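PDB 3H04: uncharacterized protein from Staphylococcus aureus subsp. aureus, which is of unknown function but has the alpha/beta-hydrolase fold and probably acts as a serine hydrolase, perhaps an esterase. Local coordinates for residues 151-154 with 155-159; 171-174 with 175-179; 138-141 with 142-145; 222-225 with 226-229; 202-205 with 206-209. One frame throughout, in Å; residues are numbered along the deposited sequence.

All five contacts are local, each formed within one run of chain, so they close no long loops, follow one another in series, and none nests in or crosses another. From the N terminus, contact 3 opens helix 141-147, contact 1 makes up the short helix 152-156, and contact 2 starts helix 173-182, which packs against both of the other two; all three lie between strands 121-125 and 212-217 in the chain. Contact 5 then closes helix 203-206 ahead of strand 212-217, and contact 4 opens helix 226-232 after it. Contacts 1 and 2 touch through E152, I155 and L158. D222 joins contact 4 to contacts 2 and 3, its carboxylate taking the hydroxyls of Y176 and Y143.

Contact 1 (151-154 with 155-159); sequences NETM and IAQLT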
loop_
_atom_site.group_PDB
_atom_site.type_symbol
_atom_site.label_atom_id
_atom_site.label_comp_id
_atom_site.label_asym_id
_atom_site.label_seq_id
_atom_site.Cartn_x
_atom_site.Cartn_y
_atom_site.Cartn_z
ATOM N N ASN A 151 -25.952 6.602 -5.854
ATOM C CA ASN A 151 -26.772 5.729 -5.004
ATOM C C ASN A 151 -26.150 4.319 -4.968
ATOM O O ASN A 151 -25.145 4.068 -5.613
ATOM C CB ASN A 151 -28.185 5.692 -5.554
ATOM C CG ASN A 151 -28.199 5.206 -6.966
ATOM O OD1 ASN A 151 -27.536 4.216 -7.269
ATOM N ND2 ASN A 151 -28.826 5.947 -7.851
ATOM N N GLU A 152 -26.763 3.417 -4.220
ATOM C CA GLU A 152 -26.247 2.058 -4.016
ATOM C C GLU A 152 -26.333 1.159 -5.252
ATOM O O GLU A 152 -25.617 0.162 -5.326
ATOM C CB GLU A 152 -27.036 1.352 -2.887
ATOM C CG GLU A 152 -26.777 1.838 -1.467
ATOM C CD GLU A 152 -27.686 1.141 -0.422
ATOM O OE1 GLU A 152 -28.935 1.300 -0.465
ATOM O OE2 GLU A 152 -27.146 0.426 0.448
ATOM N N THR A 153 -27.242 1.456 -6.176
ATOM C CA THR A 153 -27.318 0.661 -7.406
ATOM C C THR A 153 -26.170 1.087 -8.287
ATOM O O THR A 153 -25.473 0.244 -8.806
ATOM C CB THR A 153 -28.610 0.820 -8.184
ATOM O OG1 THR A 153 -29.662 0.194 -7.460
ATOM C CG2 THR A 153 -28.506 0.162 -9.587
ATOM N N MET A 154 -26.033 2.410 -8.448
ATOM C CA MET A 154 -24.921 3.037 -9.160
ATOM C C MET A 154 -23.634 2.361 -8.705
ATOM O O MET A 154 -22.881 1.865 -9.527
ATOM C CB MET A 154 -24.906 4.560 -8.877
ATOM C CG MET A 154 -24.386 5.483 -9.994
ATOM S SD MET A 154 -22.672 5.956 -9.709
ATOM C CE MET A 154 -22.055 4.336 -9.312
ATOM N N ILE A 155 -23.416 2.287 -7.391
ATOM C CA ILE A 155 -22.184 1.699 -6.829
ATOM C C ILE A 155 -22.103 0.188 -7.016
ATOM O O ILE A 155 -21.039 -0.335 -7.359
ATOM C CB ILE A 155 -21.973 2.093 -5.334
ATOM C CG1 ILE A 155 -22.078 3.629 -5.150
ATOM C CG2 ILE A 155 -20.664 1.571 -4.793
ATOM C CD1 ILE A 155 -21.189 4.454 -6.048
ATOM N N ALA A 156 -23.228 -0.525 -6.889
ATOM C CA ALA A 156 -23.180 -1.972 -7.047
ATOM C C ALA A 156 -22.822 -2.323 -8.490
ATOM O O ALA A 156 -22.167 -3.323 -8.755
ATOM C CB ALA A 156 -24.488 -2.584 -6.665
ATOM N N GLN A 157 -23.227 -1.494 -9.436
ATOM C CA GLN A 157 -22.907 -1.793 -10.833
ATOM C C GLN A 157 -21.467 -1.442 -11.211
ATOM O O GLN A 157 -21.067 -1.637 -12.361
ATOM C CB GLN A 157 -23.932 -1.139 -11.778
ATOM C CG GLN A 157 -25.371 -1.680 -11.609
ATOM C CD GLN A 157 -25.469 -3.229 -11.694
ATOM O OE1 GLN A 157 -25.879 -3.892 -10.732
ATOM N NE2 GLN A 157 -25.059 -3.797 -12.829
ATOM N N LEU A 158 -20.675 -0.934 -10.259
ATOM C CA LEU A 158 -19.251 -0.715 -10.506
ATOM C C LEU A 158 -18.404 -1.872 -10.005
ATOM O O LEU A 158 -17.185 -1.909 -10.220
ATOM C CB LEU A 158 -18.828 0.599 -9.896
ATOM C CG LEU A 158 -19.428 1.829 -10.554
ATOM C CD1 LEU A 158 -19.053 3.119 -9.797
ATOM C CD2 LEU A 158 -19.015 1.853 -12.078
ATOM N N THR A 159 -19.065 -2.833 -9.348
ATOM C CA THR A 159 -18.434 -4.041 -8.907
ATOM C C THR A 159 -18.485 -5.129 -9.951
ATOM O O THR A 159 -19.232 -5.084 -10.963
ATOM C CB THR A 159 -19.037 -4.576 -7.563
ATOM O OG1 THR A 159 -20.368 -5.014 -7.779
ATOM C CG2 THR A 159 -19.021 -3.506 -6.508
#
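T153 runs side by side with Q157, CG2 of the threonine 4.2 Å from CG of the glutamine. The motif is a short N-capped helix, 152-156, that runs straight into a type I beta turn from A156 to T159. On another side of the helix M154, in the conformer given, folds its thioether back so that its methyl CE lies near CD1 of L158 and CD1 of I155. The bends in the methionine chain at chi2 (-99°) and chi3 (46°) bring CE back toward the backbone. The separation of M154 CE from L158 CD1, 3.3 Å, is tighter than usual for two carbons, but M154 was modelled in two conformers and the closeness is doubtful. I155 turns its side chain inward against Y178 of helix 173-182, and L158 meets L174 of the same helix. At the N-terminal end N151 is the N-cap: its OD1 accepts from M154 N at 2.6 Å, with the donor almost in line with the side-chain C=O. The other end is tied off at A156 O, which takes both the backbone N of T159 and, at 2.7 Å, the hydroxyl OG1 of that same threonine.

Contact 2 (171-174 with 175-179); sequences QRFL and IYVYA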
loop_
_atom_site.group_PDB
_atom_site.type_symbol
_atom_site.label_atom_id
_atom_site.label_comp_id
_atom_site.label_asym_id
_atom_site.label_seq_id
_atom_site.Cartn_x
_atom_site.Cartn_y
_atom_site.Cartn_z
ATOM N N GLN A 171 -14.473 3.728 -13.705
ATOM C CA GLN A 171 -14.928 4.502 -12.544
ATOM C C GLN A 171 -15.127 3.732 -11.231
ATOM O O GLN A 171 -15.809 4.136 -10.319
ATOM C CB GLN A 171 -16.140 5.343 -12.892
ATOM C CG GLN A 171 -17.324 4.644 -13.187
ATOM C CD GLN A 171 -17.434 4.198 -14.646
ATOM O OE1 GLN A 171 -16.447 3.944 -15.342
ATOM N NE2 GLN A 171 -18.647 4.015 -15.072
ATOM N N ARG A 172 -14.426 2.636 -11.121
ATOM C CA ARG A 172 -14.533 1.797 -9.981
ATOM C C ARG A 172 -14.186 2.590 -8.724
ATOM O O ARG A 172 -14.730 2.302 -7.655
ATOM C CB ARG A 172 -13.569 0.605 -10.144
ATOM C CG ARG A 172 -13.640 -0.349 -8.993
ATOM C CD ARG A 172 -12.845 -1.567 -9.294
ATOM N NE ARG A 172 -12.822 -2.349 -8.102
ATOM C CZ ARG A 172 -13.516 -3.446 -7.883
ATOM N NH1 ARG A 172 -14.275 -3.997 -8.834
ATOM N NH2 ARG A 172 -13.422 -3.995 -6.675
ATOM N N PHE A 173 -13.310 3.573 -8.848
ATOM C CA PHE A 173 -12.922 4.361 -7.671
ATOM C C PHE A 173 -14.073 5.021 -6.902
ATOM O O PHE A 173 -13.934 5.300 -5.693
ATOM C CB PHE A 173 -11.848 5.353 -8.036
ATOM C CG PHE A 173 -12.355 6.604 -8.502
ATOM C CD1 PHE A 173 -12.695 7.563 -7.585
ATOM C CD2 PHE A 173 -12.549 6.842 -9.848
ATOM C CE1 PHE A 173 -13.180 8.705 -7.941
ATOM C CE2 PHE A 173 -13.052 8.091 -10.218
ATOM C CZ PHE A 173 -13.371 9.005 -9.250
ATOM N N LEU A 174 -15.235 5.188 -7.548
ATOM C CA LEU A 174 -16.395 5.737 -6.847
ATOM C C LEU A 174 -16.886 4.836 -5.743
ATOM O O LEU A 174 -17.537 5.319 -4.843
ATOM C CB LEU A 174 -17.547 6.016 -7.813
ATOM C CG LEU A 174 -17.302 7.175 -8.772
ATOM C CD1 LEU A 174 -18.398 7.170 -9.867
ATOM C CD2 LEU A 174 -17.220 8.530 -8.043
ATOM N N ILE A 175 -16.606 3.531 -5.834
ATOM C CA ILE A 175 -16.947 2.598 -4.738
ATOM C C ILE A 175 -16.235 3.028 -3.444
ATOM O O ILE A 175 -16.820 3.007 -2.349
ATOM C CB ILE A 175 -16.534 1.156 -5.060
ATOM C CG1 ILE A 175 -17.244 0.606 -6.301
ATOM C CG2 ILE A 175 -16.860 0.202 -3.861
ATOM C CD1 ILE A 175 -16.478 -0.691 -6.769
ATOM N N TYR A 176 -14.994 3.467 -3.584
ATOM C CA TYR A 176 -14.184 3.934 -2.436
ATOM C C TYR A 176 -14.661 5.325 -1.935
ATOM O O TYR A 176 -14.751 5.559 -0.723
ATOM C CB TYR A 176 -12.715 3.987 -2.817
ATOM C CG TYR A 176 -11.839 4.631 -1.753
ATOM C CD1 TYR A 176 -11.539 3.929 -0.559
ATOM C CD2 TYR A 176 -11.410 5.920 -1.871
ATOM C CE1 TYR A 176 -10.827 4.496 0.457
ATOM C CE2 TYR A 176 -10.601 6.508 -0.870
ATOM C CZ TYR A 176 -10.310 5.774 0.298
ATOM O OH TYR A 176 -9.572 6.257 1.385
ATOM N N VAL A 177 -14.947 6.233 -2.859
ATOM C CA VAL A 177 -15.472 7.547 -2.496
ATOM C C VAL A 177 -16.766 7.372 -1.703
ATOM O O VAL A 177 -16.995 8.019 -0.652
ATOM C CB VAL A 177 -15.732 8.394 -3.791
ATOM C CG1 VAL A 177 -16.624 9.572 -3.482
ATOM C CG2 VAL A 177 -14.373 8.948 -4.426
ATOM N N TYR A 178 -17.603 6.472 -2.194
ATOM C CA TYR A 178 -18.869 6.186 -1.543
ATOM C C TYR A 178 -18.611 5.609 -0.145
ATOM O O TYR A 178 -19.222 6.036 0.834
ATOM C CB TYR A 178 -19.660 5.183 -2.379
ATOM C CG TYR A 178 -20.964 4.784 -1.742
ATOM C CD1 TYR A 178 -22.050 5.628 -1.775
ATOM C CD2 TYR A 178 -21.103 3.551 -1.125
ATOM C CE1 TYR A 178 -23.294 5.236 -1.200
ATOM C CE2 TYR A 178 -22.300 3.175 -0.540
ATOM C CZ TYR A 178 -23.376 4.014 -0.576
ATOM O OH TYR A 178 -24.534 3.611 0.019
ATOM N N ALA A 179 -17.735 4.620 -0.077
ATOM C CA ALA A 179 -17.431 3.978 1.200
ATOM C C ALA A 179 -16.927 4.973 2.274
ATOM O O ALA A 179 -17.459 5.007 3.433
ATOM C CB ALA A 179 -16.393 2.847 0.978
#
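R172 and I175 meet where the extended arginine chain passes obliquely over the isoleucine. CD1 of I175 lies 3.6 Å from R172 CG and also sits over the centre of one guanidinium face, 4.2 Å above its plane. One residue on, F173 and V177 lie side by side and point the same way, with V177 CG2 near the plane of the ring at its edge, 3.7 Å from F173 CE1. The phenylalanine ring is set there by a chi1 of 88°, which places CG between the backbone N and the carbonyl carbon.

Beneath these side chains the backbone turns helically. I175 N bonds to R172 O at 2.9 Å, approaching from above the carbonyl plane, whereas V177 N reaches F173 O within the plane of that carbonyl at 3.2 Å. Y178 N bonds in turn to L174 O. Helix 173-182 is one of the helices inserted between strands 121-125 and 212-217, the place where alpha/beta hydrolases often carry a cap.

Further out, the polar end of R172 makes a salt bridge to E72 and hydrogen bonds to M41 O and Q168, which fix the orientation of the guanidinium while I175 CD1 lies over one face. Y176, its CG anti to the backbone N (chi1 172°), sends its hydroxyl to D222 and to R180, and its ring meets that of Y143 edge-to-face. The hydroxyl of Y178 pairs with K184, while its ring packs on I155 of helix 152-156; L174 and V177 both rest on I146 of helix 141-147.

Contact 3 (138-141 with 142-145); sequences TTNS and YYAK
N140 turns its side-chain oxygen onto the start of helix 141-147, where OD1 lies 2.8 Å from Y142 N and 3.4 Å from Y143 N. Both bonds are weak in geometry, yet together they make N140 the N-cap of the helix. Its backbone oxygen, N140 O, also takes weak bonds from Y143 N and A144 N. The torsions explain the reach: with CG opposite the backbone N (chi1 -179°) and chi2 at -59°, OD1 swings over the first backbone N-H groups and ND2 is left to bond to Y221 O. The amide and the Y142 ring stand almost perpendicular, while Y143 lies across the amide at a slant and brings its CD2 to 3.6 Å from N140 CG.

The two tyrosines adopt different first torsions. CG of Y142 is trans to its own N, and CG of Y143 lies beside its N (chi1 -67°), which brings the edge of Y142 onto a face of Y143, with Y142 CD2 3.7 Å above the centre of the Y143 ring. Beyond this pair, Y142 stacks on Y221, and the Y143 hydroxyl bonds to D222. Water 1 donates to S141 O at 2.7 Å and accepts from K145 N at 2.8 Å, bridging the two in place of a direct helical bond.

Capping here thus rests on several weak bonds rather than one strong one, and the bond from N140 ND2 to Y221 O would keep the amide from flipping.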
loop_
_atom_site.group_PDB
_atom_site.type_symbol
_atom_site.label_atom_id
_atom_site.label_comp_id
_atom_site.label_asym_id
_atom_site.label_seq_id
_atom_site.Cartn_x
_atom_site.Cartn_y
_atom_site.Cartn_z
ATOM N N THR A 138 -15.745 6.639 10.731
ATOM C CA THR A 138 -16.750 7.650 10.504
ATOM C C THR A 138 -16.724 8.197 9.068
ATOM O O THR A 138 -15.853 7.868 8.259
ATOM C CB THR A 138 -16.561 8.810 11.492
ATOM O OG1 THR A 138 -15.299 9.411 11.229
ATOM C CG2 THR A 138 -16.559 8.314 12.963
ATOM N N THR A 139 -17.723 9.007 8.762
ATOM C CA THR A 139 -17.803 9.708 7.495
ATOM C C THR A 139 -16.621 10.612 7.284
ATOM O O THR A 139 -16.251 11.341 8.178
ATOM C CB THR A 139 -19.087 10.565 7.454
ATOM O OG1 THR A 139 -20.182 9.669 7.320
ATOM C CG2 THR A 139 -19.084 11.522 6.277
ATOM N N ASN A 140 -16.018 10.539 6.102
ATOM C CA ASN A 140 -14.962 11.460 5.706
ATOM C C ASN A 140 -15.586 12.637 4.938
ATOM O O ASN A 140 -16.220 12.449 3.891
ATOM C CB ASN A 140 -13.914 10.736 4.866
ATOM C CG ASN A 140 -12.744 11.638 4.433
ATOM O OD1 ASN A 140 -12.930 12.668 3.750
ATOM N ND2 ASN A 140 -11.540 11.211 4.748
ATOM N N SER A 141 -15.409 13.842 5.500
ATOM C CA SER A 141 -15.881 15.117 4.919
ATOM C C SER A 141 -15.546 15.347 3.466
ATOM O O SER A 141 -16.367 15.868 2.697
ATOM C CB SER A 141 -15.228 16.301 5.688
ATOM O OG SER A 141 -15.863 16.460 6.910
ATOM N N TYR A 142 -14.306 15.056 3.113
ATOM C CA TYR A 142 -13.818 15.299 1.765
ATOM C C TYR A 142 -14.614 14.493 0.747
ATOM O O TYR A 142 -14.880 14.990 -0.335
ATOM C CB TYR A 142 -12.328 15.011 1.691
ATOM C CG TYR A 142 -11.711 15.207 0.344
ATOM C CD1 TYR A 142 -11.148 16.450 -0.031
ATOM C CD2 TYR A 142 -11.637 14.158 -0.554
ATOM C CE1 TYR A 142 -10.585 16.634 -1.325
ATOM C CE2 TYR A 142 -11.081 14.318 -1.818
ATOM C CZ TYR A 142 -10.566 15.574 -2.197
ATOM O OH TYR A 142 -9.989 15.677 -3.424
ATOM N N TYR A 143 -15.005 13.269 1.096
ATOM C CA TYR A 143 -15.719 12.365 0.165
ATOM C C TYR A 143 -17.238 12.437 0.189
ATOM O O TYR A 143 -17.898 11.897 -0.693
ATOM C CB TYR A 143 -15.257 10.930 0.451
ATOM C CG TYR A 143 -13.804 10.713 0.101
ATOM C CD1 TYR A 143 -13.364 10.824 -1.215
ATOM C CD2 TYR A 143 -12.881 10.411 1.062
ATOM C CE1 TYR A 143 -12.005 10.577 -1.547
ATOM C CE2 TYR A 143 -11.532 10.172 0.737
ATOM C CZ TYR A 143 -11.105 10.307 -0.572
ATOM O OH TYR A 143 -9.781 10.074 -0.895
ATOM N N ALA A 144 -17.796 13.076 1.226
ATOM C CA ALA A 144 -19.243 13.061 1.486
ATOM C C ALA A 144 -20.153 13.604 0.357
ATOM O O ALA A 144 -21.189 12.984 0.028
ATOM C CB ALA A 144 -19.512 13.806 2.817
ATOM N N LYS A 145 -19.783 14.721 -0.274
ATOM C CA LYS A 145 -20.658 15.333 -1.307
ATOM C C LYS A 145 -20.835 14.397 -2.507
ATOM O O LYS A 145 -21.955 14.138 -2.939
ATOM C CB LYS A 145 -20.112 16.662 -1.826
ATOM C CG LYS A 145 -20.084 17.816 -0.817
ATOM C CD LYS A 145 -20.223 19.167 -1.540
ATOM C CE LYS A 145 -20.002 20.341 -0.590
ATOM N NZ LYS A 145 -20.639 21.635 -1.051
HETATM O O HOH W 1 -17.643 16.464 0.363
#

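Contact 4 (222-225 with 226-229); sequences DVPV and EESE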
loop_
_atom_site.group_PDB
_atom_site.type_symbol
_atom_site.label_atom_id
_atom_site.label_comp_id
_atom_site.label_asym_id
_atom_site.label_seq_id
_atom_site.Cartn_x
_atom_site.Cartn_y
_atom_site.Cartn_z
ATOM N N ASP A 222 -7.397 12.228 3.293
ATOM C CA ASP A 222 -7.802 10.826 3.116
ATOM C C ASP A 222 -7.306 9.917 4.275
ATOM O O ASP A 222 -8.090 9.156 4.884
ATOM C CB ASP A 222 -7.254 10.327 1.772
ATOM C CG ASP A 222 -7.665 8.857 1.466
ATOM O OD1 ASP A 222 -8.637 8.619 0.737
ATOM O OD2 ASP A 222 -6.993 7.936 1.957
ATOM N N VAL A 223 -6.015 10.049 4.604
ATOM C CA VAL A 223 -5.374 9.358 5.703
ATOM C C VAL A 223 -4.765 10.456 6.586
ATOM O O VAL A 223 -3.853 11.120 6.176
ATOM C CB VAL A 223 -4.196 8.466 5.266
ATOM C CG1 VAL A 223 -3.521 7.847 6.500
ATOM C CG2 VAL A 223 -4.656 7.401 4.327
ATOM N N PRO A 224 -5.295 10.663 7.757
ATOM C CA PRO A 224 -4.729 11.730 8.570
ATOM C C PRO A 224 -3.205 11.555 8.845
ATOM O O PRO A 224 -2.743 10.444 9.071
ATOM C CB PRO A 224 -5.483 11.591 9.891
ATOM C CG PRO A 224 -6.647 10.855 9.609
ATOM C CD PRO A 224 -6.368 9.937 8.459
ATOM N N VAL A 225 -2.450 12.656 8.850
ATOM C CA VAL A 225 -1.012 12.594 9.154
ATOM C C VAL A 225 -0.728 12.001 10.550
ATOM O O VAL A 225 0.320 11.425 10.792
ATOM C CB VAL A 225 -0.344 14.014 8.998
ATOM C CG1 VAL A 225 -0.824 14.966 10.100
ATOM C CG2 VAL A 225 1.177 13.855 8.982
ATOM N N GLU A 226 -1.678 12.123 11.469
ATOM C CA GLU A 226 -1.561 11.390 12.738
ATOM C C GLU A 226 -1.302 9.884 12.638
ATOM O O GLU A 226 -0.725 9.293 13.578
ATOM C CB GLU A 226 -2.750 11.677 13.690
ATOM C CG GLU A 226 -2.795 13.116 14.157
ATOM C CD GLU A 226 -3.627 14.074 13.234
ATOM O OE1 GLU A 226 -3.886 13.791 12.039
ATOM O OE2 GLU A 226 -4.025 15.141 13.733
ATOM N N GLU A 227 -1.689 9.237 11.527
ATOM C CA GLU A 227 -1.389 7.804 11.372
ATOM C C GLU A 227 0.122 7.564 11.247
ATOM O O GLU A 227 0.659 6.566 11.773
ATOM C CB GLU A 227 -2.127 7.188 10.184
ATOM C CG GLU A 227 -3.662 7.166 10.362
ATOM C CD GLU A 227 -4.071 6.450 11.683
ATOM O OE1 GLU A 227 -3.479 5.380 12.008
ATOM O OE2 GLU A 227 -4.958 6.958 12.408
ATOM N N SER A 228 0.801 8.492 10.596
ATOM C CA SER A 228 2.261 8.438 10.507
ATOM C C SER A 228 2.912 8.812 11.835
ATOM O O SER A 228 3.892 8.148 12.248
ATOM C CB SER A 228 2.779 9.364 9.413
ATOM O OG SER A 228 2.603 8.820 8.109
ATOM N N GLU A 229 2.376 9.853 12.504
ATOM C CA GLU A 229 2.877 10.246 13.853
ATOM C C GLU A 229 2.743 9.064 14.807
ATOM O O GLU A 229 3.661 8.775 15.567
ATOM C CB GLU A 229 2.144 11.474 14.404
ATOM C CG GLU A 229 2.292 12.728 13.562
ATOM C CD GLU A 229 1.323 13.871 13.930
ATOM O OE1 GLU A 229 0.451 13.725 14.823
ATOM O OE2 GLU A 229 1.471 14.930 13.296
#
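V225 brings its CG1 methyl close to two carboxylates, 3.8 Å from E226 OE1 and 3.9 Å from E229 OE2. Its chi1 of 69° sets CG1 between the backbone N and the carbonyl carbon, on the side facing both glutamates. V225 O makes the first i to i+4 bond here, with E229 N at 3.1 Å in the plane of that carbonyl, and S228 N adds a weak bond. E226 bends at chi2 (90°) and folds back over the preceding residues, so that its OE1 lies 3.5 Å from P224 CB. P224 in turn uses its carbonyl, with E227 N 2.9 Å from P224 O and standing above the carbonyl plane. One residue before the proline, V223 crosses E227 at about a right angle, CG1 of the valine 3.9 Å from CG of the glutamate. E227 and E229 form salt bridges with R130 and R242, outside the two segments, while S228 OG bonds to H216. V223 also touches H248, and D220, a probable member of a Ser-His-Asp triad with S104 and H248, accepts from the backbone N of D222 and of V223. Such a loop, leading from strand 212-217 into the next helix, is where alpha/beta hydrolases typically carry the acidic triad residue.

Contact 5 (202-205 with 206-209); sequences APDE and LKTL
T208 folds its hydroxyl back onto the carbonyl of E205, with T208 OG1 donating to E205 O at 2.8 Å. The backbone N of the same threonine donates to that oxygen as well, at 3.1 Å, so E205 O is gripped by two donors of one residue, both from the same face of the carbonyl plane. The amide N stands well above that plane, whereas the hydroxyl is tilted from it by 23°. A chi1 of 66° adds the second donor, putting OG1 between the threonine's backbone N and carbonyl carbon and leaving CG2 to rest 3.4 Å from D204 O.

The setting is the end of the short helix 203-206, whose last turn passes into a type I beta turn from L206 to L209 before strand 212-217 of the alpha/beta-hydrolase sheet. Within the helix, A202 O is met nearly head-on by L206 N at 2.9 Å and takes a weak second bond from E205 N. P203 O accepts from K207 N at 3.0 Å, and K207 CG packs against the same carbonyl oxygen. In the turn, L206 O is the acceptor for L209 N.

D204 and K207 run side by side, pointing the same way, but their charged ends stay apart, with D204 OD1 5.2 Å from K207 NZ. L206 leans on H234 and I201; L209 packs on L111 and A114 of helix 105-116, and E205 touches R115 there.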
loop_
_atom_site.group_PDB
_atom_site.type_symbol
_atom_site.label_atom_id
_atom_site.label_comp_id
_atom_site.label_asym_id
_atom_site.label_seq_id
_atom_site.Cartn_x
_atom_site.Cartn_y
_atom_site.Cartn_z
ATOM N N ALA A 202 0.191 -3.682 16.961
ATOM C CA ALA A 202 0.312 -3.289 18.363
ATOM C C ALA A 202 1.601 -2.492 18.638
ATOM O O ALA A 202 2.580 -2.637 17.908
ATOM C CB ALA A 202 0.267 -4.530 19.299
ATOM N N PRO A 203 1.612 -1.676 19.714
ATOM C CA PRO A 203 2.836 -0.920 20.052
ATOM C C PRO A 203 4.107 -1.783 20.165
ATOM O O PRO A 203 5.170 -1.373 19.675
ATOM C CB PRO A 203 2.487 -0.311 21.402
ATOM C CG PRO A 203 1.043 -0.064 21.310
ATOM C CD PRO A 203 0.518 -1.324 20.648
ATOM N N ASP A 204 3.981 -2.961 20.790
ATOM C CA ASP A 204 5.119 -3.867 20.995
ATOM C C ASP A 204 5.638 -4.462 19.693
ATOM O O ASP A 204 6.813 -4.799 19.592
ATOM C CB ASP A 204 4.768 -4.988 21.971
ATOM C CG ASP A 204 4.933 -4.576 23.431
ATOM O OD1 ASP A 204 5.402 -3.434 23.685
ATOM O OD2 ASP A 204 4.638 -5.414 24.327
ATOM N N GLU A 205 4.747 -4.567 18.705
ATOM C CA GLU A 205 5.058 -4.998 17.372
ATOM C C GLU A 205 5.682 -3.865 16.546
ATOM O O GLU A 205 6.679 -4.105 15.856
ATOM C CB GLU A 205 3.768 -5.509 16.692
ATOM C CG GLU A 205 3.150 -6.696 17.410
ATOM C CD GLU A 205 3.616 -8.018 16.835
ATOM O OE1 GLU A 205 4.839 -8.149 16.522
ATOM O OE2 GLU A 205 2.743 -8.928 16.673
ATOM N N LEU A 206 5.157 -2.644 16.673
ATOM C CA LEU A 206 5.754 -1.475 16.008
ATOM C C LEU A 206 7.222 -1.268 16.449
ATOM O O LEU A 206 8.116 -0.955 15.645
ATOM C CB LEU A 206 4.941 -0.218 16.318
ATOM C CG LEU A 206 3.618 -0.064 15.575
ATOM C CD1 LEU A 206 2.884 1.157 16.114
ATOM C CD2 LEU A 206 3.906 0.059 14.067
ATOM N N LYS A 207 7.444 -1.457 17.754
ATOM C CA LYS A 207 8.763 -1.342 18.372
ATOM C C LYS A 207 9.815 -2.268 17.778
ATOM O O LYS A 207 11.002 -2.031 17.912
ATOM C CB LYS A 207 8.668 -1.676 19.852
ATOM C CG LYS A 207 8.098 -0.596 20.716
ATOM C CD LYS A 207 8.375 -0.905 22.212
ATOM C CE LYS A 207 9.828 -0.846 22.603
ATOM N NZ LYS A 207 9.955 -0.869 24.108
ATOM N N THR A 208 9.375 -3.356 17.164
ATOM C CA THR A 208 10.301 -4.308 16.583
ATOM C C THR A 208 10.363 -4.232 15.072
ATOM O O THR A 208 10.983 -5.084 14.460
ATOM C CB THR A 208 9.906 -5.760 17.001
ATOM O OG1 THR A 208 8.657 -6.079 16.410
ATOM C CG2 THR A 208 9.823 -5.863 18.521
ATOM N N LEU A 209 9.716 -3.232 14.464
ATOM C CA LEU A 209 9.762 -3.119 13.004
ATOM C C LEU A 209 11.146 -2.708 12.512
ATOM O O LEU A 209 11.876 -2.021 13.241
ATOM C CB LEU A 209 8.703 -2.160 12.483
ATOM C CG LEU A 209 7.243 -2.580 12.492
ATOM C CD1 LEU A 209 6.447 -1.497 11.849
ATOM C CD2 LEU A 209 7.058 -3.947 11.762
#